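Local coordinates for chitin-binding domain 3 protein (Micromonospora aurantiaca ATCC 27029, PDB 5OPF), which probably uses a copper ion held at its N terminus to cleave polysaccharides such as cellulose or chitin by oxidation, at residues G67-S71 with A82-V86; G168-T174 with L187-F193. All coordinates share one frame; numbering follows the deposited sequence.

Contact 1 (G67-S71 with A82-V86); sequences GQLCS and ALDTV
The carboxylate of Asp84 has one face under Gly67 O, which stands over the carbon CG at 3.3 Å. Around its rim the two oxygens divide the work. OD2 takes the hydroxyl of Ser71, OG to OD2 2.6 Å, on the syn side but 24° out of the carboxylate plane, displaced to the side away from Gly67 O. OD1 accepts the backbone N of Ser71 in a weak bond of 3.0 Å with a bent N-H...O angle of 128°. A water bridges the two segments, donating to Asp84 OD1 and accepting from Cys70 N. The acid ends a 3-10 segment, and from there it reaches across to the loop 67-71, in the loop region beside the beta-sandwich core of this lytic polysaccharide monooxygenase. With CG anti to the carbonyl carbon (chi1 -70°), the carboxylate reaches this loop although the CB itself points neither at nor away from it. Next to it, Leu83 O sits 3.3 Å from Cys70 CB, and the same oxygen accepts from Arg10 NH1. Ser71 OG is further engaged by Arg74 N. A second water donates to Gly67 O and to Asp84 O, 2.9 Å from the latter.

Contact 2 (G168-T174 with L187-F193); sequences GRHVVYT and LCSDVDF
Gly168 O accepts Phe193 N at 2.9 Å, opening an antiparallel beta hairpin, strands 169-178 and 183-192, in the sandwich fold of the enzyme. Asp192, its CG anti to the backbone N (chi1 -169°), swings OD1 to 3.3 Å from Gly168 CA, while the same oxygen accepts Gly194 N. With the carboxylate gone, as in an alanine here, Gly194 N would probably lose that acceptor and a gap open beside Gly168 CA. Arg169 leaves on the same side of the sheet; its NH1 gives to Trp89 O and to a water that also donates to His170 O and Asp190 OD1, so the opposite charges meet through water, whereas Asp190 OD2 forms a salt bridge with Arg10. His170 exchanges two backbone bonds with Val191. Its CB lies at the edge of the Phe193 ring, in the ring plane, 3.8 Å from CE2, and the two side chains cross at about a right angle; Thr118 OG1 and Gln120 OE1 hold the imidazole nitrogens. Val171 lays CG2 alongside Asp190 and its CG1 against Cys188 CB, 4.1 Å away. On the other face, Val172 pushes CG2 crosswise between the two methyls of Val191, 3.8 Å from CG1, and its backbone N and O both pair with Ser189. Tyr173 brings CD1 to 3.5 Å from Cys188 SG, a sulfur-aromatic contact met obliquely, with its OH bonded to Leu69 O. Thr174 shares the Val172 face, packed on Val4 and Val100, and Leu187 folds CD2 back to 3.5 Å from Thr174 O. The Ser189 hydroxyl being bonded also to Pro7 O, one water sits beside Thr174 OG1, 2.8 Å away, and donates to both Leu187 O and Ser189 OG.

Overall arrangement
Contact 2 is the buried one, a strand pair whose Val172, Thr174 and Leu187 face the sandwich interior; contact 1 is only partly buried and lies among the loops above the other face of that hairpin. Their centres are 13 Å apart, and the Cys70-Cys188 disulfide, SG to SG 2.0 Å, ties loop 67-71 directly to strand 183-192. The chemistry follows the place: 168-174 with 187-193 is held by regular backbone bonds and apolar packing, whereas 67-71 with 82-86 hangs on one carboxylate, a serine and two waters. Arg10 is a shared outside partner of the two.

Contact 1 (G67-S71 with A82-V86)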
loop_
_atom_site.group_PDB
_atom_site.type_symbol
_atom_site.label_atom_id
_atom_site.label_comp_id
_atom_site.label_asym_id
_atom_site.label_seq_id
_atom_site.Cartn_x
_atom_site.Cartn_y
_atom_site.Cartn_z
ATOM N N GLY A 67 9.036 11.036 0.467
ATOM C CA GLY A 67 7.813 11.802 0.342
ATOM C C GLY A 67 6.933 11.405 -0.823
ATOM O O GLY A 67 5.837 11.968 -0.970
ATOM N N GLN A 68 7.383 10.465 -1.656
ATOM C CA GLN A 68 6.630 9.966 -2.801
ATOM C C GLN A 68 6.453 8.454 -2.733
ATOM O O GLN A 68 6.105 7.826 -3.734
ATOM C CB GLN A 68 7.313 10.350 -4.113
ATOM C CG GLN A 68 7.472 11.843 -4.295
ATOM C CD GLN A 68 8.343 12.216 -5.461
ATOM O OE1 GLN A 68 9.132 13.180 -5.377
ATOM N NE2 GLN A 68 8.212 11.500 -6.545
ATOM N N LEU A 69 6.673 7.845 -1.567
ATOM C CA LEU A 69 6.569 6.387 -1.481
ATOM C C LEU A 69 5.154 5.905 -1.793
ATOM O O LEU A 69 4.969 4.929 -2.529
ATOM C CB LEU A 69 7.029 5.879 -0.109
ATOM C CG LEU A 69 8.547 5.711 0.036
ATOM C CD1 LEU A 69 9.288 7.037 0.001
ATOM C CD2 LEU A 69 8.886 4.947 1.290
ATOM N N CYS A 70 4.141 6.574 -1.238
ATOM C CA CYS A 70 2.778 6.059 -1.343
ATOM C C CYS A 70 2.157 6.247 -2.726
ATOM O O CYS A 70 1.148 5.592 -3.030
ATOM C CB CYS A 70 1.898 6.660 -0.251
ATOM S SG CYS A 70 2.482 6.306 1.430
ATOM N N SER A 71 2.724 7.124 -3.556
ATOM C CA SER A 71 2.308 7.280 -4.943
ATOM C C SER A 71 3.208 6.526 -5.911
ATOM O O SER A 71 3.066 6.696 -7.127
ATOM C CB SER A 71 2.307 8.748 -5.333
ATOM O OG SER A 71 3.628 9.232 -5.406
ATOM N N ALA A 82 -2.159 12.054 -4.606
ATOM C CA ALA A 82 -2.860 12.412 -3.376
ATOM C C ALA A 82 -2.652 11.398 -2.255
ATOM O O ALA A 82 -2.941 11.711 -1.090
ATOM C CB ALA A 82 -4.348 12.603 -3.640
ATOM N N LEU A 83 -2.135 10.207 -2.562
ATOM C CA LEU A 83 -1.810 9.259 -1.504
ATOM C C LEU A 83 -0.569 9.670 -0.725
ATOM O O LEU A 83 -0.295 9.064 0.320
ATOM C CB LEU A 83 -1.652 7.845 -2.077
ATOM C CG LEU A 83 -2.820 7.328 -2.923
ATOM C CD1 LEU A 83 -2.533 5.877 -3.266
ATOM C CD2 LEU A 83 -4.160 7.490 -2.210
ATOM N N ASP A 84 0.193 10.660 -1.204
ATOM C CA ASP A 84 1.365 11.145 -0.486
ATOM C C ASP A 84 1.022 12.205 0.561
ATOM O O ASP A 84 1.908 12.631 1.316
ATOM C CB ASP A 84 2.393 11.740 -1.467
ATOM C CG ASP A 84 3.064 10.693 -2.348
ATOM O OD1 ASP A 84 3.308 9.560 -1.865
ATOM O OD2 ASP A 84 3.388 11.051 -3.514
ATOM N N THR A 85 -0.222 12.674 0.618
ATOM C CA THR A 85 -0.574 13.727 1.565
ATOM C C THR A 85 -0.392 13.238 2.996
ATOM O O THR A 85 -0.669 12.084 3.312
ATOM C CB THR A 85 -2.016 14.145 1.308
ATOM O OG1 THR A 85 -2.099 14.578 -0.052
ATOM C CG2 THR A 85 -2.461 15.269 2.246
ATOM N N VAL A 86 0.095 14.114 3.861
ATOM C CA VAL A 86 0.296 13.820 5.275
ATOM C C VAL A 86 -0.995 14.147 6.027
ATOM O O VAL A 86 -1.545 15.239 5.852
ATOM C CB VAL A 86 1.468 14.671 5.798
ATOM C CG1 VAL A 86 1.645 14.521 7.280
ATOM C CG2 VAL A 86 2.750 14.311 5.065
HETATM O O HOH W 1 4.710 13.159 1.272
HETATM O O HOH W 2 4.826 9.013 0.391
#

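Contact 2 (G168-T174 with L187-F193)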
loop_
_atom_site.group_PDB
_atom_site.type_symbol
_atom_site.label_atom_id
_atom_site.label_comp_id
_atom_site.label_asym_id
_atom_site.label_seq_id
_atom_site.Cartn_x
_atom_site.Cartn_y
_atom_site.Cartn_z
ATOM N N GLY A 168 0.668 2.168 18.567
ATOM C CA GLY A 168 -0.016 3.279 17.935
ATOM C C GLY A 168 0.091 3.281 16.411
ATOM O O GLY A 168 0.383 2.272 15.756
ATOM N N ARG A 169 -0.172 4.466 15.856
ATOM C CA ARG A 169 -0.286 4.659 14.414
ATOM C C ARG A 169 1.051 4.478 13.707
ATOM O O ARG A 169 2.068 5.062 14.103
ATOM C CB ARG A 169 -0.798 6.072 14.144
ATOM C CG ARG A 169 -0.807 6.483 12.683
ATOM C CD ARG A 169 -1.308 7.895 12.478
ATOM N NE ARG A 169 -2.752 8.063 12.602
ATOM C CZ ARG A 169 -3.607 7.888 11.592
ATOM N NH1 ARG A 169 -3.165 7.503 10.407
ATOM N NH2 ARG A 169 -4.899 8.118 11.755
ATOM N N HIS A 170 1.015 3.714 12.612
ATOM C CA HIS A 170 2.180 3.388 11.793
ATOM C C HIS A 170 1.753 3.246 10.334
ATOM O O HIS A 170 0.566 3.296 10.007
ATOM C CB HIS A 170 2.873 2.130 12.340
ATOM C CG HIS A 170 3.773 2.443 13.476
ATOM N ND1 HIS A 170 4.985 3.059 13.266
ATOM C CD2 HIS A 170 3.622 2.303 14.815
ATOM C CE1 HIS A 170 5.555 3.268 14.440
ATOM N NE2 HIS A 170 4.749 2.828 15.394
ATOM N N VAL A 171 2.748 3.077 9.461
ATOM C CA VAL A 171 2.514 2.790 8.053
ATOM C C VAL A 171 3.278 1.525 7.680
ATOM O O VAL A 171 4.459 1.373 8.021
ATOM C CB VAL A 171 2.935 3.970 7.151
ATOM C CG1 VAL A 171 2.625 3.675 5.689
ATOM C CG2 VAL A 171 2.225 5.261 7.574
ATOM N N VAL A 172 2.589 0.618 6.993
ATOM C CA VAL A 172 3.183 -0.539 6.336
ATOM C C VAL A 172 3.444 -0.151 4.885
ATOM O O VAL A 172 2.599 0.465 4.226
ATOM C CB VAL A 172 2.231 -1.750 6.406
ATOM C CG1 VAL A 172 2.900 -2.997 5.838
ATOM C CG2 VAL A 172 1.749 -2.000 7.834
ATOM N N TYR A 173 4.623 -0.501 4.375
ATOM C CA TYR A 173 4.955 -0.283 2.969
ATOM C C TYR A 173 5.298 -1.631 2.367
ATOM O O TYR A 173 6.260 -2.282 2.795
ATOM C CB TYR A 173 6.137 0.656 2.807
ATOM C CG TYR A 173 6.350 1.225 1.419
ATOM C CD1 TYR A 173 5.320 1.887 0.740
ATOM C CD2 TYR A 173 7.598 1.177 0.805
ATOM C CE1 TYR A 173 5.522 2.471 -0.507
ATOM C CE2 TYR A 173 7.810 1.765 -0.433
ATOM C CZ TYR A 173 6.778 2.417 -1.075
ATOM O OH TYR A 173 7.024 3.049 -2.277
ATOM N N THR A 174 4.509 -2.048 1.383
ATOM C CA THR A 174 4.662 -3.343 0.738
ATOM C C THR A 174 5.072 -3.115 -0.715
ATOM O O THR A 174 4.419 -2.351 -1.449
ATOM C CB THR A 174 3.357 -4.157 0.834
ATOM O OG1 THR A 174 3.010 -4.369 2.211
ATOM C CG2 THR A 174 3.508 -5.514 0.171
ATOM N N LEU A 187 2.676 -0.156 -2.104
ATOM C CA LEU A 187 1.430 -0.057 -1.342
ATOM C C LEU A 187 1.680 0.415 0.086
ATOM O O LEU A 187 2.251 -0.324 0.900
ATOM C CB LEU A 187 0.719 -1.407 -1.291
ATOM C CG LEU A 187 0.274 -2.067 -2.594
ATOM C CD1 LEU A 187 -0.374 -1.070 -3.540
ATOM C CD2 LEU A 187 1.449 -2.803 -3.257
ATOM N N CYS A 188 1.198 1.616 0.417
ATOM C CA CYS A 188 1.163 2.085 1.804
ATOM C C CYS A 188 -0.142 1.661 2.447
ATOM O O CYS A 188 -1.205 1.873 1.853
ATOM C CB CYS A 188 1.227 3.611 1.857
ATOM S SG CYS A 188 2.817 4.286 1.424
ATOM N N SER A 189 -0.069 1.116 3.666
ATOM C CA SER A 189 -1.261 0.793 4.454
ATOM C C SER A 189 -1.143 1.417 5.840
ATOM O O SER A 189 -0.149 1.188 6.547
ATOM C CB SER A 189 -1.436 -0.718 4.651
ATOM O OG SER A 189 -1.519 -1.393 3.416
ATOM N N ASP A 190 -2.163 2.168 6.247
ATOM C CA ASP A 190 -2.176 2.763 7.576
ATOM C C ASP A 190 -2.711 1.773 8.600
ATOM O O ASP A 190 -3.773 1.170 8.413
ATOM C CB ASP A 190 -2.998 4.048 7.558
ATOM C CG ASP A 190 -2.436 5.055 6.585
ATOM O OD1 ASP A 190 -1.392 5.657 6.930
ATOM O OD2 ASP A 190 -3.021 5.211 5.467
ATOM N N VAL A 191 -1.952 1.599 9.682
ATOM C CA VAL A 191 -2.292 0.633 10.719
ATOM C C VAL A 191 -2.115 1.266 12.088
ATOM O O VAL A 191 -1.466 2.302 12.247
ATOM C CB VAL A 191 -1.458 -0.666 10.614
ATOM C CG1 VAL A 191 -1.681 -1.333 9.275
ATOM C CG2 VAL A 191 0.019 -0.393 10.863
ATOM N N ASP A 192 -2.683 0.614 13.096
ATOM C CA ASP A 192 -2.489 1.020 14.481
ATOM C C ASP A 192 -2.166 -0.243 15.262
ATOM O O ASP A 192 -2.999 -1.153 15.342
ATOM C CB ASP A 192 -3.736 1.726 15.013
ATOM C CG ASP A 192 -3.502 2.402 16.355
ATOM O OD1 ASP A 192 -2.837 1.806 17.232
ATOM O OD2 ASP A 192 -3.984 3.548 16.537
ATOM N N PHE A 193 -0.955 -0.311 15.814
ATOM C CA PHE A 193 -0.485 -1.467 16.573
ATOM C C PHE A 193 -1.091 -1.556 17.970
ATOM O O PHE A 193 -0.789 -2.503 18.711
ATOM C CB PHE A 193 1.056 -1.473 16.621
ATOM C CG PHE A 193 1.694 -1.951 15.341
ATOM C CD1 PHE A 193 1.957 -3.291 15.161
ATOM C CD2 PHE A 193 2.017 -1.074 14.325
ATOM C CE1 PHE A 193 2.522 -3.762 13.988
ATOM C CE2 PHE A 193 2.586 -1.533 13.144
ATOM C CZ PHE A 193 2.836 -2.884 12.968
HETATM O O HOH W 3 -0.858 5.898 9.583
HETATM O O HOH W 4 1.146 -2.274 2.686
#